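Side-chain contacts in putative phosphatase (Bacteroides thetaiotaomicron, PDB 3KYA), which is of unknown function, though named a putative phosphatase, and binds zinc ions, joining an IPT/TIG domain to what appears to be a six-bladed beta-propeller: residues Ile211-Asp214 with Glu219-Ser222; Pro256-Leu261 with Ser337-Ile342; Asp392-Asp397 with Val403-Pro408. All blocks are in the same frame, centred on the assembly; numbering follows the deposited sequence.

The three contacts span four successive four-stranded blades of the apparent propeller, and they follow one another along the chain. Contact 1 lies in the blade with strands 206-211 and 220-227. Contact 2 joins the next two blades. Contact 3 is a hairpin in the blade after those. None touches another. The centres of contacts 1 and 2 are 25 Å apart, those of contacts 2 and 3 are 22 Å apart, and those of contacts 1 and 3 are 30 Å apart. Nearest atoms are about 8, 10 and 16 Å apart in the same order. Zinc ions are bound at contacts 1 and 2, by E219 and D340. Contact 3 lies away from the zinc-binding residues.

Contact 1: Ile211-Asp214 with Glu219-Ser222; sequences IDYD and ESPS. With ZN (zinc ion), chain B; EDO (1,2-ethanediol), chain C.
The backbones of I211 and S222 are joined by one nearly straight hydrogen bond, from I211 N to S222 O (2.9 Å, 168° at the hydrogen). A water takes over from direct pairing further along. It accepts from Y213 N and lies within donating distance of I211 O and P221 O, at 2.7 and 2.8 Å. The side chains pack around P221. I211 reaches it with its far methyl: CD1 comes to 4.1 Å from P221 CB, the two side chains crossing at a slant. The Y213 ring lies beside P221, pointing the same way, and P221 CD meets its edge at CD2 (3.8 Å). The ring gets there because Y213 CG is trans to the backbone N (chi1 179°). S220 CB touches the same CD2. S220 OG turns back into the loop, where it bonds to G217 O and K216 N.

D212 points away from 219-222. Its two carboxylate oxygens hold one 1,2-ethanediol, with D212 OD2 only 2.5 Å from diol O1, and OD2 also pairs with R189. With an alanine at D212, R189 would probably lose this charged mate, and the diol its two acceptors here. At the far end E219 grips a zinc ion with both carboxylate oxygens, OE1 at 2.4 Å and OE2 at 2.5 Å. K294 also bonds to OE2. This is the loop end of a beta hairpin between the middle strands, 206-211 and 220-227, of a four-stranded antiparallel propeller blade, with a zinc site on its connecting loop.

Contact 2: Pro256-Leu261 with Ser337-Ile342; sequences PINGEL and SDYDEI. With ZN (zinc ion), chain D; EDO (1,2-ethanediol), chain I.
Y339 OH is gripped by two side chains of 256-261. It donates to E260 OE2 at 2.6 Å and accepts from N258 ND2 at 3.0 Å. The second bond is almost straight, 171° at the hydrogen, and the hydroxyl lies in the amide plane of N258. E260 OE2 is met on its syn side, slightly out of the carboxylate plane. Both partners sit at the edge of the Y339 ring, near its plane, one by CE1 and the other by CE2. The two bonds therefore fix the phenol from both sides of its oxygen. The torsions bring the groups together. Y339 CG is trans to its backbone N (chi1 -170°), which sends the ring out from the strand toward the loop. E260 meets it from the opposite direction, on a chain bent at chi2 (-80°).

E260 OE2 also has a hydrogen bond with Y262 OH. These contacts would probably favour a charged E260 in this buried place. N258 ND2 has a second acceptor, a water at 2.7 Å, which in turn donates to E341 O at 3.0 Å. This bridge links the loop to the turn after the strand. In that turn D340 OD1 accepts from I342 N at 2.8 Å, an Asx turn, while D340 OD2 binds a zinc ion at 2.0 Å.

D338 faces another way and bonds to Y68 of the second subunit. The Y339 ring stacks on H255 and meets F346 edge-to-face. The contact thus ties the loop between strands 252-254 and 261-265 to the end of strand 333-340 in the next blade.

Contact 3: Asp392-Asp397 with Val403-Pro408; sequences DFYFVD and VRKVTP
D392-D397 and V403-P408 form a beta hairpin, the two middle strands of an antiparallel propeller blade, with strand 374-381 beyond one and strand 412-415 beyond the other. F393 with V406 and F395 with R404 are hydrogen-bonded pairs. Y394 with K405 and V396 with V403 are non-hydrogen-bonded pairs. The shortest of the backbone bonds runs from V406 N to F393 O, 2.7 Å.

The face with F393, F395, R404 and V406 is tightly packed. R404 CB lies over the face of the F395 ring, 4.0 Å from its centroid, as a CH-pi contact. V406 CG2 meets the edge of the same ring at CE1 (3.7 Å). F395 CG stands between its backbone N and carbonyl carbon (chi1 74°), which carries the ring in toward the opposite strand. F334 closes on F395 edge-to-face, and Y325 does the same to F393. The bent R404 chain ends in a web of partners, with D363 on NH2 and R370 O on NH1.

The other face is looser at its polar end. K405 runs extended alongside Y394, with CG over one face of the ring, offset toward its rim. K405 is partly exposed, and two waters accept from NZ. One water also bonds to Y394 OH. The other has only a weak link to D392 OD2. The direct D392 OD2 to K405 NZ pair is long, at 3.9 Å. D392 is held more firmly by Y385 on OD1 and N382 on OD2.

By contrast, the salt bridge at the buried end is short: R404 NH1 reaches D397 OD2 at 2.8 Å, in the guanidinium plane but from above the carboxylate, and N400 ND2 bonds to the same oxygen.

Contact 1: Ile211-Asp214 with Glu219-Ser222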
loop_
_atom_site.group_PDB
_atom_site.type_symbol
_atom_site.label_atom_id
_atom_site.label_comp_id
_atom_site.label_asym_id
_atom_site.label_seq_id
_atom_site.Cartn_x
_atom_site.Cartn_y
_atom_site.Cartn_z
ATOM N N ILE A 211 -30.515 17.971 14.795
ATOM C CA ILE A 211 -30.223 18.315 16.182
ATOM C C ILE A 211 -30.462 17.084 17.076
ATOM O O ILE A 211 -31.223 16.203 16.703
ATOM C CB ILE A 211 -31.055 19.521 16.686
ATOM C CG1 ILE A 211 -32.548 19.158 16.808
ATOM C CG2 ILE A 211 -30.838 20.730 15.768
ATOM C CD1 ILE A 211 -33.363 20.208 17.511
ATOM N N ASP A 212 -29.827 17.066 18.246
ATOM C CA ASP A 212 -29.838 15.911 19.187
ATOM C C ASP A 212 -30.623 16.307 20.434
ATOM O O ASP A 212 -30.099 16.977 21.327
ATOM C CB ASP A 212 -28.392 15.538 19.532
ATOM C CG ASP A 212 -28.239 14.113 20.065
ATOM O OD1 ASP A 212 -29.196 13.572 20.659
ATOM O OD2 ASP A 212 -27.132 13.539 19.875
ATOM N N TYR A 213 -31.880 15.880 20.504
ATOM C CA TYR A 213 -32.777 16.342 21.555
ATOM C C TYR A 213 -33.786 15.273 21.965
ATOM O O TYR A 213 -34.182 14.443 21.149
ATOM C CB TYR A 213 -33.490 17.599 21.015
ATOM C CG TYR A 213 -34.504 18.262 21.927
ATOM C CD1 TYR A 213 -34.109 18.909 23.090
ATOM C CD2 TYR A 213 -35.854 18.310 21.577
ATOM C CE1 TYR A 213 -35.035 19.538 23.916
ATOM C CE2 TYR A 213 -36.787 18.928 22.396
ATOM C CZ TYR A 213 -36.374 19.542 23.562
ATOM O OH TYR A 213 -37.304 20.158 24.372
ATOM N N ASP A 214 -34.167 15.286 23.242
ATOM C CA ASP A 214 -35.161 14.344 23.791
ATOM C C ASP A 214 -36.027 14.977 24.901
ATOM O O ASP A 214 -36.579 14.265 25.746
ATOM C CB ASP A 214 -34.468 13.076 24.316
ATOM C CG ASP A 214 -33.587 13.343 25.520
ATOM O OD1 ASP A 214 -33.595 14.483 26.036
ATOM O OD2 ASP A 214 -32.894 12.406 25.962
ATOM N N GLU A 219 -41.451 12.619 20.780
ATOM C CA GLU A 219 -42.067 13.580 19.864
ATOM C C GLU A 219 -41.118 14.799 19.791
ATOM O O GLU A 219 -41.534 15.921 19.487
ATOM C CB GLU A 219 -43.488 13.975 20.300
ATOM C CG GLU A 219 -44.397 12.770 20.397
ATOM C CD GLU A 219 -45.854 13.098 20.660
ATOM O OE1 GLU A 219 -46.309 14.216 20.364
ATOM O OE2 GLU A 219 -46.553 12.195 21.138
ATOM N N SER A 220 -39.841 14.548 20.080
ATOM C CA SER A 220 -38.808 15.581 20.117
ATOM C C SER A 220 -38.255 15.907 18.725
ATOM O O SER A 220 -37.961 15.002 17.948
ATOM C CB SER A 220 -37.643 15.128 21.011
ATOM O OG SER A 220 -38.033 14.908 22.359
ATOM N N PRO A 221 -38.099 17.206 18.403
ATOM C CA PRO A 221 -37.503 17.604 17.122
ATOM C C PRO A 221 -36.181 16.910 16.778
ATOM O O PRO A 221 -35.348 16.658 17.659
ATOM C CB PRO A 221 -37.283 19.101 17.315
ATOM C CG PRO A 221 -38.484 19.504 18.115
ATOM C CD PRO A 221 -38.740 18.358 19.066
ATOM N N SER A 222 -36.038 16.574 15.499
ATOM C CA SER A 222 -34.852 15.927 14.962
ATOM C C SER A 222 -34.211 16.707 13.826
ATOM O O SER A 222 -32.991 16.862 13.813
ATOM C CB SER A 222 -35.202 14.536 14.447
ATOM O OG SER A 222 -35.633 13.714 15.509
HETATM ZN ZN ZN B . -48.601 13.370 20.357
HETATM C C1 EDO C . -26.422 10.720 21.893
HETATM O O1 EDO C . -25.969 12.050 21.580
HETATM C C2 EDO C . -27.935 10.713 22.092
HETATM O O2 EDO C . -28.617 10.770 20.836
HETATM O O HOH W 1 -33.218 14.848 17.936
#

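Contact 2: Pro256-Leu261 with Ser337-Ile342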
loop_
_atom_site.group_PDB
_atom_site.type_symbol
_atom_site.label_atom_id
_atom_site.label_comp_id
_atom_site.label_asym_id
_atom_site.label_seq_id
_atom_site.Cartn_x
_atom_site.Cartn_y
_atom_site.Cartn_z
ATOM N N PRO A 256 -27.168 11.826 -3.005
ATOM C CA PRO A 256 -26.635 12.735 -4.037
ATOM C C PRO A 256 -27.225 12.586 -5.441
ATOM O O PRO A 256 -27.060 13.500 -6.252
ATOM C CB PRO A 256 -25.131 12.425 -4.039
ATOM C CG PRO A 256 -25.042 11.014 -3.546
ATOM C CD PRO A 256 -26.159 10.840 -2.565
ATOM N N ILE A 257 -27.918 11.484 -5.727
ATOM C CA ILE A 257 -28.537 11.308 -7.038
ATOM C C ILE A 257 -30.052 11.509 -7.012
ATOM O O ILE A 257 -30.581 12.252 -7.841
ATOM C CB ILE A 257 -28.248 9.915 -7.655
ATOM C CG1 ILE A 257 -26.740 9.599 -7.614
ATOM C CG2 ILE A 257 -28.804 9.841 -9.084
ATOM C CD1 ILE A 257 -25.856 10.612 -8.316
ATOM N N ASN A 258 -30.738 10.836 -6.086
ATOM C CA ASN A 258 -32.206 10.865 -6.022
ATOM C C ASN A 258 -32.814 11.909 -5.077
ATOM O O ASN A 258 -34.020 12.159 -5.129
ATOM C CB ASN A 258 -32.749 9.451 -5.744
ATOM C CG ASN A 258 -32.436 8.477 -6.874
ATOM O OD1 ASN A 258 -32.508 8.836 -8.048
ATOM N ND2 ASN A 258 -32.079 7.228 -6.525
ATOM N N GLY A 259 -31.994 12.457 -4.183
ATOM C CA GLY A 259 -32.397 13.557 -3.310
ATOM C C GLY A 259 -33.181 13.308 -2.038
ATOM O O GLY A 259 -33.475 14.266 -1.320
ATOM N N GLU A 260 -33.538 12.055 -1.734
ATOM C CA GLU A 260 -34.283 11.793 -0.506
ATOM C C GLU A 260 -33.370 12.013 0.710
ATOM O O GLU A 260 -32.141 12.074 0.579
ATOM C CB GLU A 260 -34.942 10.395 -0.510
ATOM C CG GLU A 260 -34.010 9.182 -0.354
ATOM C CD GLU A 260 -33.299 8.760 -1.630
ATOM O OE1 GLU A 260 -33.285 9.541 -2.616
ATOM O OE2 GLU A 260 -32.759 7.620 -1.642
ATOM N N LEU A 261 -33.990 12.131 1.882
ATOM C CA LEU A 261 -33.307 12.394 3.140
ATOM C C LEU A 261 -33.259 11.179 4.073
ATOM O O LEU A 261 -34.287 10.555 4.343
ATOM C CB LEU A 261 -34.009 13.533 3.879
ATOM C CG LEU A 261 -33.371 14.007 5.196
ATOM C CD1 LEU A 261 -32.007 14.663 4.959
ATOM C CD2 LEU A 261 -34.315 14.947 5.929
ATOM N N SER A 337 -23.512 -0.064 3.646
ATOM C CA SER A 337 -24.843 -0.370 3.156
ATOM C C SER A 337 -24.936 -0.166 1.634
ATOM O O SER A 337 -24.562 0.900 1.128
ATOM C CB SER A 337 -25.845 0.526 3.897
ATOM O OG SER A 337 -27.161 0.382 3.420
ATOM N N ASP A 338 -25.422 -1.176 0.913
ATOM C CA ASP A 338 -25.641 -1.070 -0.535
ATOM C C ASP A 338 -26.981 -0.376 -0.834
ATOM O O ASP A 338 -27.929 -0.479 -0.056
ATOM C CB ASP A 338 -25.598 -2.441 -1.202
ATOM C CG ASP A 338 -24.198 -3.010 -1.261
ATOM O OD1 ASP A 338 -23.355 -2.416 -1.976
ATOM O OD2 ASP A 338 -23.933 -4.041 -0.602
ATOM N N TYR A 339 -27.042 0.338 -1.956
ATOM C CA TYR A 339 -28.253 1.064 -2.357
ATOM C C TYR A 339 -28.984 0.350 -3.475
ATOM O O TYR A 339 -28.418 0.118 -4.533
ATOM C CB TYR A 339 -27.863 2.456 -2.832
ATOM C CG TYR A 339 -29.017 3.418 -3.068
ATOM C CD1 TYR A 339 -29.647 4.041 -1.994
ATOM C CD2 TYR A 339 -29.428 3.749 -4.363
ATOM C CE1 TYR A 339 -30.687 4.979 -2.196
ATOM C CE2 TYR A 339 -30.467 4.677 -4.579
ATOM C CZ TYR A 339 -31.083 5.284 -3.488
ATOM O OH TYR A 339 -32.097 6.207 -3.673
ATOM N N ASP A 340 -30.244 -0.005 -3.242
ATOM C CA ASP A 340 -31.068 -0.641 -4.272
ATOM C C ASP A 340 -31.568 0.487 -5.161
ATOM O O ASP A 340 -32.402 1.289 -4.739
ATOM C CB ASP A 340 -32.233 -1.425 -3.666
ATOM C CG ASP A 340 -33.085 -2.119 -4.717
ATOM O OD1 ASP A 340 -33.259 -1.554 -5.819
ATOM O OD2 ASP A 340 -33.603 -3.236 -4.452
ATOM N N GLU A 341 -31.059 0.534 -6.388
ATOM C CA GLU A 341 -31.383 1.613 -7.326
ATOM C C GLU A 341 -32.806 1.608 -7.879
ATOM O O GLU A 341 -33.258 2.636 -8.377
ATOM C CB GLU A 341 -30.369 1.643 -8.471
ATOM C CG GLU A 341 -29.001 2.080 -7.971
ATOM C CD GLU A 341 -28.074 2.545 -9.072
ATOM O OE1 GLU A 341 -27.848 1.781 -10.035
ATOM O OE2 GLU A 341 -27.549 3.668 -8.946
ATOM N N ILE A 342 -33.503 0.483 -7.786
ATOM C CA ILE A 342 -34.892 0.396 -8.249
ATOM C C ILE A 342 -35.830 0.890 -7.136
ATOM O O ILE A 342 -36.666 1.756 -7.373
ATOM C CB ILE A 342 -35.253 -1.030 -8.719
ATOM C CG1 ILE A 342 -34.281 -1.506 -9.803
ATOM C CG2 ILE A 342 -36.673 -1.082 -9.256
ATOM C CD1 ILE A 342 -34.222 -0.618 -11.025
HETATM ZN ZN ZN D . -34.479 -4.154 -6.058
HETATM C C1 EDO I . -20.766 -5.958 -2.891
HETATM O O1 EDO I . -21.817 -5.196 -3.485
HETATM C C2 EDO I . -20.416 -5.371 -1.537
HETATM O O2 EDO I . -21.582 -5.231 -0.723
HETATM O O HOH W 2 -31.629 5.192 -8.315
HETATM O O HOH W 3 -34.705 -6.035 -5.221
#

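Contact 3: Asp392-Asp397 with Val403-Pro408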
loop_
_atom_site.group_PDB
_atom_site.type_symbol
_atom_site.label_atom_id
_atom_site.label_comp_id
_atom_site.label_asym_id
_atom_site.label_seq_id
_atom_site.Cartn_x
_atom_site.Cartn_y
_atom_site.Cartn_z
ATOM N N ASP A 392 -11.669 6.962 -2.705
ATOM C CA ASP A 392 -11.260 6.497 -1.389
ATOM C C ASP A 392 -12.085 7.310 -0.394
ATOM O O ASP A 392 -12.747 8.287 -0.767
ATOM C CB ASP A 392 -9.771 6.708 -1.134
ATOM C CG ASP A 392 -8.910 5.768 -1.929
ATOM O OD1 ASP A 392 -9.181 4.542 -1.877
ATOM O OD2 ASP A 392 -7.950 6.243 -2.575
ATOM N N PHE A 393 -12.034 6.908 0.871
ATOM C CA PHE A 393 -12.779 7.555 1.943
ATOM C C PHE A 393 -11.794 7.995 3.033
ATOM O O PHE A 393 -10.880 7.243 3.385
ATOM C CB PHE A 393 -13.797 6.558 2.480
ATOM C CG PHE A 393 -14.661 7.075 3.600
ATOM C CD1 PHE A 393 -15.736 7.917 3.338
ATOM C CD2 PHE A 393 -14.431 6.680 4.902
ATOM C CE1 PHE A 393 -16.567 8.379 4.379
ATOM C CE2 PHE A 393 -15.251 7.139 5.946
ATOM C CZ PHE A 393 -16.321 7.991 5.670
ATOM N N TYR A 394 -11.957 9.219 3.522
ATOM C CA TYR A 394 -11.092 9.806 4.537
ATOM C C TYR A 394 -11.968 10.256 5.691
ATOM O O TYR A 394 -13.038 10.804 5.449
ATOM C CB TYR A 394 -10.338 11.014 3.986
ATOM C CG TYR A 394 -9.304 10.652 2.950
ATOM C CD1 TYR A 394 -9.665 10.371 1.639
ATOM C CD2 TYR A 394 -7.960 10.598 3.285
ATOM C CE1 TYR A 394 -8.703 10.049 0.681
ATOM C CE2 TYR A 394 -7.001 10.269 2.347
ATOM C CZ TYR A 394 -7.371 9.987 1.056
ATOM O OH TYR A 394 -6.391 9.659 0.141
ATOM N N PHE A 395 -11.540 10.008 6.928
ATOM C CA PHE A 395 -12.332 10.419 8.094
ATOM C C PHE A 395 -11.446 10.846 9.249
ATOM O O PHE A 395 -10.290 10.421 9.354
ATOM C CB PHE A 395 -13.302 9.311 8.536
ATOM C CG PHE A 395 -12.647 8.143 9.242
ATOM C CD1 PHE A 395 -12.172 7.030 8.534
ATOM C CD2 PHE A 395 -12.524 8.146 10.624
ATOM C CE1 PHE A 395 -11.579 5.956 9.206
ATOM C CE2 PHE A 395 -11.944 7.079 11.294
ATOM C CZ PHE A 395 -11.468 5.979 10.573
ATOM N N VAL A 396 -11.976 11.726 10.095
ATOM C CA VAL A 396 -11.247 12.165 11.274
ATOM C C VAL A 396 -11.556 11.170 12.410
ATOM O O VAL A 396 -12.714 10.932 12.732
ATOM C CB VAL A 396 -11.524 13.660 11.645
ATOM C CG1 VAL A 396 -10.746 14.572 10.683
ATOM C CG2 VAL A 396 -13.051 14.019 11.704
ATOM N N ASP A 397 -10.488 10.582 12.953
ATOM C CA ASP A 397 -10.530 9.556 14.019
ATOM C C ASP A 397 -10.235 10.348 15.278
ATOM O O ASP A 397 -9.079 10.564 15.634
ATOM C CB ASP A 397 -9.485 8.504 13.708
ATOM C CG ASP A 397 -9.572 7.281 14.605
ATOM O OD1 ASP A 397 -10.577 7.139 15.346
ATOM O OD2 ASP A 397 -8.627 6.466 14.539
ATOM N N VAL A 403 -6.268 11.978 10.595
ATOM C CA VAL A 403 -7.131 11.693 9.464
ATOM C C VAL A 403 -6.717 10.298 8.972
ATOM O O VAL A 403 -5.519 10.055 8.732
ATOM C CB VAL A 403 -6.953 12.708 8.319
ATOM C CG1 VAL A 403 -7.832 12.332 7.125
ATOM C CG2 VAL A 403 -7.266 14.154 8.790
ATOM N N ARG A 404 -7.674 9.379 8.869
ATOM C CA ARG A 404 -7.429 8.016 8.355
ATOM C C ARG A 404 -8.017 7.898 6.942
ATOM O O ARG A 404 -8.915 8.671 6.558
ATOM C CB ARG A 404 -8.084 6.932 9.230
ATOM C CG ARG A 404 -7.886 7.001 10.735
ATOM C CD ARG A 404 -6.563 6.467 11.267
ATOM N NE ARG A 404 -6.359 5.018 11.134
ATOM C CZ ARG A 404 -6.826 4.081 11.968
ATOM N NH1 ARG A 404 -7.598 4.396 13.003
ATOM N NH2 ARG A 404 -6.540 2.791 11.742
ATOM N N LYS A 405 -7.512 6.925 6.184
ATOM C CA LYS A 405 -7.940 6.629 4.827
ATOM C C LYS A 405 -8.462 5.193 4.777
ATOM O O LYS A 405 -7.883 4.305 5.403
ATOM C CB LYS A 405 -6.761 6.766 3.855
ATOM C CG LYS A 405 -7.075 6.420 2.401
ATOM C CD LYS A 405 -5.812 6.476 1.554
ATOM C CE LYS A 405 -6.002 5.859 0.195
ATOM N NZ LYS A 405 -4.698 5.750 -0.551
ATOM N N VAL A 406 -9.556 4.991 4.047
ATOM C CA VAL A 406 -10.184 3.687 3.874
ATOM C C VAL A 406 -10.389 3.428 2.384
ATOM O O VAL A 406 -11.131 4.167 1.715
ATOM C CB VAL A 406 -11.579 3.585 4.591
ATOM C CG1 VAL A 406 -12.159 2.166 4.448
ATOM C CG2 VAL A 406 -11.482 3.962 6.085
ATOM N N THR A 407 -9.731 2.396 1.855
ATOM C CA THR A 407 -9.914 2.028 0.464
ATOM C C THR A 407 -11.244 1.279 0.344
ATOM O O THR A 407 -11.773 0.801 1.342
ATOM C CB THR A 407 -8.759 1.153 -0.074
ATOM O OG1 THR A 407 -8.709 -0.091 0.638
ATOM C CG2 THR A 407 -7.425 1.885 0.054
ATOM N N PRO A 408 -11.795 1.175 -0.870
ATOM C CA PRO A 408 -13.064 0.464 -1.065
ATOM C C PRO A 408 -13.023 -0.993 -0.594
ATOM O O PRO A 408 -14.050 -1.527 -0.201
ATOM C CB PRO A 408 -13.265 0.515 -2.576
ATOM C CG PRO A 408 -12.570 1.722 -2.993
ATOM C CD PRO A 408 -11.359 1.838 -2.108
HETATM O O HOH W 4 -5.369 3.994 -2.672
HETATM O O HOH W 5 -3.787 8.845 -0.207
#